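Local structure of hypothetical glycoside hydrolase (3TAW) at residues 97-100 / 101-105; 184-188 / 189-193; 234-237 / 238-242. The protein is of unknown function but is probably a glycoside hydrolase built on a five-bladed beta-propeller. All coordinates share one frame; numbering follows the deposited sequence. Where two conformers were deposited one is given.

Interaction 1: residues 97-100 / 101-105; sequences DTKP and AFYPA. With EDO (1,2-ethanediol), chain N; ACT (acetate ion), chain E.
From K99 to Y103 the chain runs extended except at A101, where psi falls to -15° and the direction shifts between P100, with psi 148°, and F102. Beyond this kink the Y103 ring stands beside P100, its CG set between its own backbone N and carbonyl carbon (chi1 45°). The carbonyl oxygen of P100 then lies near the plane of that ring, P100 O sitting 3.4 Å from Y103 CE2, while the pyrrolidine ring contributes an apolar contact of 4.0 Å between P100 CG and Y103 CD2. K99 bends at chi3 and chi4, which brings its ammonium to the end of the next residue's carbonyl: K99 NZ donates to P100 O at 2.9 Å. The same nitrogen donates a hydrogen bond to a water 2.8 Å from NZ, and that water donates in turn to Y103 OH. A101 and F102 both face L83 of strand 81-88, a classic beta bulge that continues the edge of the four-stranded antiparallel sheet ending in strand 95-96, probably one blade of a propeller. The F102 ring meets Y135 and W156 edge-to-face. 1,2-Ethanediol rests over one face of the Y103 ring; its O2 accepts a hydrogen bond from Y103 N at 2.9 Å and donates one to Y103 O. The phenol hydroxyl Y103 OH donates to an acetate ion, 2.6 Å to OXT, which lies in the plane of the ring.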
# COMPACT_ATOMS: atom_id res chain seq x y z
N ASP A 97 15.68 10.00 -7.16
CA ASP A 97 16.06 9.83 -8.54
C ASP A 97 15.25 10.76 -9.44
O ASP A 97 14.05 11.01 -9.22
CB ASP A 97 15.84 8.38 -8.99
CG ASP A 97 16.98 7.45 -8.57
OD1 ASP A 97 17.93 7.89 -7.87
OD2 ASP A 97 16.90 6.27 -8.98
N THR A 98 15.89 11.20 -10.52
CA THR A 98 15.21 12.03 -11.50
C THR A 98 14.40 11.21 -12.48
O THR A 98 13.54 11.76 -13.14
CB THR A 98 16.22 12.91 -12.28
OG1 THR A 98 17.22 12.08 -12.90
CG2 THR A 98 16.87 13.89 -11.35
N LYS A 99 14.73 9.94 -12.64
CA LYS A 99 13.97 9.02 -13.48
C LYS A 99 13.11 8.11 -12.60
O LYS A 99 13.62 7.55 -11.65
CB LYS A 99 14.93 8.15 -14.30
CG LYS A 99 14.31 7.48 -15.48
CD LYS A 99 15.30 6.55 -16.18
CE LYS A 99 15.42 5.23 -15.47
NZ LYS A 99 14.10 4.54 -15.54
N PRO A 100 11.82 7.94 -12.94
CA PRO A 100 11.04 6.95 -12.20
C PRO A 100 11.63 5.53 -12.36
O PRO A 100 12.21 5.19 -13.41
CB PRO A 100 9.64 7.06 -12.81
CG PRO A 100 9.90 7.57 -14.23
CD PRO A 100 11.10 8.48 -14.11
N ALA A 101 11.48 4.72 -11.32
CA ALA A 101 12.02 3.35 -11.33
C ALA A 101 11.01 2.31 -11.84
O ALA A 101 11.40 1.18 -12.17
CB ALA A 101 12.50 2.96 -9.94
N PHE A 102 9.74 2.69 -11.91
CA PHE A 102 8.66 1.81 -12.38
C PHE A 102 7.59 2.64 -13.06
O PHE A 102 7.25 3.73 -12.59
CB PHE A 102 8.09 1.04 -11.19
CG PHE A 102 7.38 -0.22 -11.56
CD1 PHE A 102 8.09 -1.38 -11.79
CD2 PHE A 102 5.99 -0.26 -11.64
CE1 PHE A 102 7.44 -2.56 -12.13
CE2 PHE A 102 5.34 -1.44 -11.99
CZ PHE A 102 6.06 -2.60 -12.21
N TYR A 103 7.13 2.17 -14.22
CA TYR A 103 6.27 2.99 -15.08
C TYR A 103 5.68 2.14 -16.20
O TYR A 103 6.19 1.06 -16.51
CB TYR A 103 7.10 4.15 -15.69
CG TYR A 103 8.43 3.69 -16.20
CD1 TYR A 103 8.56 3.17 -17.47
CD2 TYR A 103 9.56 3.73 -15.38
CE1 TYR A 103 9.79 2.72 -17.95
CE2 TYR A 103 10.77 3.29 -15.82
CZ TYR A 103 10.89 2.78 -17.12
OH TYR A 103 12.10 2.31 -17.58
N PRO A 104 4.58 2.62 -16.80
CA PRO A 104 4.01 1.92 -17.93
C PRO A 104 4.93 2.09 -19.15
O PRO A 104 5.65 3.09 -19.26
CB PRO A 104 2.67 2.63 -18.15
CG PRO A 104 2.92 4.03 -17.68
CD PRO A 104 3.83 3.86 -16.48
N ALA A 105 4.92 1.11 -20.05
CA ALA A 105 5.84 1.11 -21.17
C ALA A 105 5.27 0.27 -22.29
O ALA A 105 4.17 -0.27 -22.14
CB ALA A 105 7.21 0.56 -20.72
C1 EDO N . 10.58 -0.35 -15.63
O1 EDO N . 10.82 -1.56 -14.91
C2 EDO N . 9.15 -0.39 -16.13
O2 EDO N . 8.24 -0.35 -15.03
C ACT E . 12.37 2.53 -20.95
O ACT E . 12.56 3.71 -20.54
OXT ACT E . 12.35 1.60 -20.09
CH3 ACT E . 12.16 2.22 -22.40
O HOH W 1 14.29 1.78 -15.63
O HOH W 2 13.17 5.36 -18.37

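Interaction 2: residues 184-188 / 189-193; sequences TLKGD and KQVIA
K189 O accepts a hydrogen bond from K186 N at 2.8 Å, and the CA-H of L185 also points at it, with L185 CA 3.3 Å from K189 O. This shared acceptor belongs to a tight beta hairpin, in which strands 179-186 and 189-192 are joined by a type II' turn with G187 and D188 at its corners. G187 has a positive phi of 63°, as the first corner of such a turn requires. The return bond that closes the turn is looser: K189 N lies 3.1 Å from K186 O and approaches from well above the carbonyl plane. One step beyond the non-hydrogen-bonded pair L185 and Q190, T184 and V191 are joined by both of their amides, T184 N reaching V191 O at 2.8 Å and V191 N reaching T184 O at 2.9 Å.

The two faces of the hairpin differ in character. On one, L185 lies across the aliphatic part of Q190, L185 CD1 coming 3.7 Å from Q190 CG in one of two deposited conformers of the leucine. Q190, with CG anti to the backbone N (chi1 -172°) and an extended chain, carries its amide across to T183 on the neighbouring strand, whose OG1 accepts from NE2; W334 of strand 333-340 touches both L185 and Q190. On the other face lie T184, K186, K189 and V191, and K186 NZ forms a salt bridge with E127. T184 divides its branches: OG1 donates to the carbonyl oxygen of L253, while the methyl CG2 packs 3.9 Å from CB of A193.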
# COMPACT_ATOMS: atom_id res chain seq x y z
N THR A 184 7.28 -11.25 8.38
CA THR A 184 7.63 -11.33 9.79
C THR A 184 9.03 -10.78 9.98
O THR A 184 9.71 -10.55 9.00
CB THR A 184 7.52 -12.77 10.32
OG1 THR A 184 7.43 -12.76 11.76
CG2 THR A 184 8.71 -13.62 9.86
N LEU A 185 9.44 -10.55 11.23
CA LEU A 185 10.80 -10.14 11.51
C LEU A 185 11.59 -11.31 12.05
O LEU A 185 11.16 -11.98 13.00
CB LEU A 185 10.84 -8.94 12.46
CG LEU A 185 10.76 -7.62 11.69
CD1 LEU A 185 9.36 -7.39 11.14
CD2 LEU A 185 11.25 -6.41 12.51
N LYS A 186 12.72 -11.58 11.40
CA LYS A 186 13.67 -12.56 11.88
C LYS A 186 14.87 -11.76 12.37
O LYS A 186 15.65 -11.24 11.57
CB LYS A 186 14.01 -13.56 10.78
CG LYS A 186 12.88 -14.57 10.58
CD LYS A 186 13.19 -15.63 9.55
CE LYS A 186 12.11 -16.72 9.58
NZ LYS A 186 12.40 -17.84 8.66
N GLY A 187 14.97 -11.60 13.69
CA GLY A 187 15.83 -10.58 14.27
C GLY A 187 15.30 -9.22 13.82
O GLY A 187 14.11 -8.93 13.97
N ASP A 188 16.15 -8.42 13.19
CA ASP A 188 15.77 -7.11 12.70
C ASP A 188 15.38 -7.13 11.21
O ASP A 188 15.15 -6.07 10.64
CB ASP A 188 16.88 -6.08 12.93
CG ASP A 188 18.14 -6.35 12.11
OD1 ASP A 188 18.16 -7.31 11.32
OD2 ASP A 188 19.11 -5.58 12.25
N LYS A 189 15.31 -8.31 10.61
CA LYS A 189 15.13 -8.44 9.16
C LYS A 189 13.68 -8.79 8.82
O LYS A 189 13.19 -9.84 9.21
CB LYS A 189 16.08 -9.50 8.63
CG LYS A 189 16.08 -9.67 7.14
CD LYS A 189 16.88 -10.89 6.76
CE LYS A 189 17.11 -10.98 5.28
NZ LYS A 189 18.07 -12.17 5.06
N GLN A 190 13.02 -7.92 8.06
CA GLN A 190 11.62 -8.12 7.69
C GLN A 190 11.52 -8.84 6.34
O GLN A 190 11.99 -8.33 5.31
CB GLN A 190 10.88 -6.80 7.64
CG GLN A 190 9.36 -6.97 7.45
CD GLN A 190 8.56 -5.71 7.74
OE1 GLN A 190 9.15 -4.64 7.92
NE2 GLN A 190 7.21 -5.82 7.79
N VAL A 191 10.95 -10.05 6.39
CA VAL A 191 10.86 -10.91 5.21
C VAL A 191 9.47 -11.51 5.03
O VAL A 191 8.73 -11.74 6.01
CB VAL A 191 11.87 -12.09 5.31
CG1 VAL A 191 13.32 -11.59 5.30
CG2 VAL A 191 11.62 -12.94 6.56
N ILE A 192 9.13 -11.78 3.78
CA ILE A 192 7.89 -12.48 3.44
C ILE A 192 7.88 -13.84 4.18
O ILE A 192 8.91 -14.53 4.28
CB ILE A 192 7.75 -12.61 1.91
CG1 ILE A 192 7.55 -11.24 1.28
CG2 ILE A 192 6.60 -13.57 1.54
CD1 ILE A 192 7.80 -11.19 -0.27
N ALA A 193 6.73 -14.17 4.77
CA ALA A 193 6.56 -15.33 5.62
C ALA A 193 5.40 -16.16 5.14
O ALA A 193 4.29 -15.63 4.98
CB ALA A 193 6.28 -14.88 7.05

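Interaction 3: residues 234-237 / 238-242; sequences SPRS and GYFDS. With EDO (1,2-ethanediol), chain G.
R236 and D241 both set CG between their own backbone N and carbonyl carbon, with chi1 54° and 57°, a setting that turns the two charged groups toward each other across a short loop. The arginine then runs straight from CG to NE, which brings the NE edge of the guanidinium to the aspartate, the two planes nearly perpendicular. R236 NE donates to D241 OD1 at 2.8 Å, and R236 NH2 reaches the same oxygen at 3.1 Å, so a single carboxylate oxygen accepts both hydrogen bonds of this salt bridge. The other oxygen, OD2, is held by Y262 OH and R299, which probably fixes the rotation of the carboxylate. Y239 lies flat over one guanidinium face, planes 11° apart, in a cation-pi stack with R236 CZ 3.8 Å from the ring centroid. F240 stands at the guanidinium edge, while NH2 also serves L300 O. The backbone adds R236 N to D241 O at 3.0 Å, and the S242 hydroxyl donates from OG to Y239 O at 2.8 Å. Between the stacked partners the chain makes a type II beta turn, R236 to Y239, whose closing bond is weak and whose G238 takes the positive-phi corner. The whole is a compact connecting loop leading into strand 244-254 of what is probably a propeller blade.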
# COMPACT_ATOMS: atom_id res chain seq x y z
N SER A 234 -15.34 -6.28 6.80
CA SER A 234 -16.01 -5.34 5.92
C SER A 234 -16.21 -4.01 6.64
O SER A 234 -16.09 -3.92 7.87
CB SER A 234 -17.39 -5.89 5.54
OG SER A 234 -17.32 -7.14 4.89
N PRO A 235 -16.54 -2.97 5.86
CA PRO A 235 -16.92 -1.71 6.47
C PRO A 235 -18.10 -1.88 7.43
O PRO A 235 -18.92 -2.75 7.24
CB PRO A 235 -17.31 -0.85 5.28
CG PRO A 235 -16.53 -1.44 4.13
CD PRO A 235 -16.57 -2.90 4.39
N ARG A 236 -18.12 -1.07 8.47
CA ARG A 236 -19.05 -1.27 9.58
C ARG A 236 -19.68 0.03 10.05
O ARG A 236 -19.01 1.05 10.22
CB ARG A 236 -18.35 -1.97 10.72
CG ARG A 236 -17.11 -1.31 11.16
CD ARG A 236 -16.41 -1.97 12.30
NE ARG A 236 -15.18 -1.21 12.55
CZ ARG A 236 -14.36 -1.35 13.59
NH1 ARG A 236 -14.59 -2.25 14.56
NH2 ARG A 236 -13.29 -0.57 13.65
N SER A 237 -20.99 -0.04 10.30
CA SER A 237 -21.74 1.11 10.70
C SER A 237 -21.22 1.64 12.02
O SER A 237 -20.98 0.87 12.95
CB SER A 237 -23.22 0.71 10.87
OG SER A 237 -23.93 1.68 11.62
N GLY A 238 -21.05 2.96 12.10
CA GLY A 238 -20.73 3.64 13.36
C GLY A 238 -19.26 3.83 13.67
O GLY A 238 -18.90 4.43 14.69
N TYR A 239 -18.39 3.31 12.81
CA TYR A 239 -16.94 3.42 13.01
C TYR A 239 -16.32 4.21 11.88
O TYR A 239 -16.96 4.47 10.87
CB TYR A 239 -16.30 2.03 13.09
CG TYR A 239 -16.74 1.22 14.29
CD1 TYR A 239 -17.95 0.52 14.30
CD2 TYR A 239 -15.96 1.16 15.44
CE1 TYR A 239 -18.35 -0.22 15.41
CE2 TYR A 239 -16.36 0.44 16.56
CZ TYR A 239 -17.54 -0.27 16.53
OH TYR A 239 -17.92 -0.98 17.65
N PHE A 240 -15.06 4.57 12.06
CA PHE A 240 -14.31 5.35 11.06
C PHE A 240 -14.17 4.60 9.73
O PHE A 240 -14.05 5.24 8.68
CB PHE A 240 -12.93 5.73 11.58
CG PHE A 240 -11.98 4.57 11.69
CD1 PHE A 240 -12.03 3.73 12.79
CD2 PHE A 240 -11.06 4.31 10.68
CE1 PHE A 240 -11.19 2.64 12.89
CE2 PHE A 240 -10.20 3.23 10.77
CZ PHE A 240 -10.28 2.37 11.88
N ASP A 241 -14.15 3.27 9.80
CA ASP A 241 -14.07 2.42 8.62
C ASP A 241 -15.45 1.89 8.23
O ASP A 241 -15.70 0.70 8.30
CB ASP A 241 -13.05 1.29 8.81
CG ASP A 241 -13.34 0.41 10.03
OD1 ASP A 241 -14.07 0.81 10.98
OD2 ASP A 241 -12.76 -0.72 10.06
N SER A 242 -16.30 2.81 7.78
CA SER A 242 -17.72 2.57 7.55
C SER A 242 -18.10 2.58 6.08
O SER A 242 -19.22 2.16 5.74
CB SER A 242 -18.53 3.62 8.34
OG SER A 242 -17.94 4.93 8.28
C1 EDO G . -24.30 -2.45 8.70
O1 EDO G . -24.34 -1.05 8.39
C2 EDO G . -22.87 -2.94 8.65
O2 EDO G . -22.23 -2.39 9.79

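Overall arrangement
The three contacts follow one another along the chain and do not touch, each lying about 18 to 20 Å from the centre of the chain. Interactions 1 and 3 lie on opposite sides of that centre, about 37 Å between their own centres, whereas interaction 2 is about 28 Å from interaction 1 and 31 Å from interaction 3, again between centres. Two are loops that lead away from or into strands, and one is a hairpin. Interaction 2 has the magnesium ion, whose site includes N355 and F356, in its neighbourhood: the T184 side chain is about 10 Å from the ion, and T184 and L185 touch F356. Each contact also has a 1,2-ethanediol nearby, probably from the crystallisation liquor.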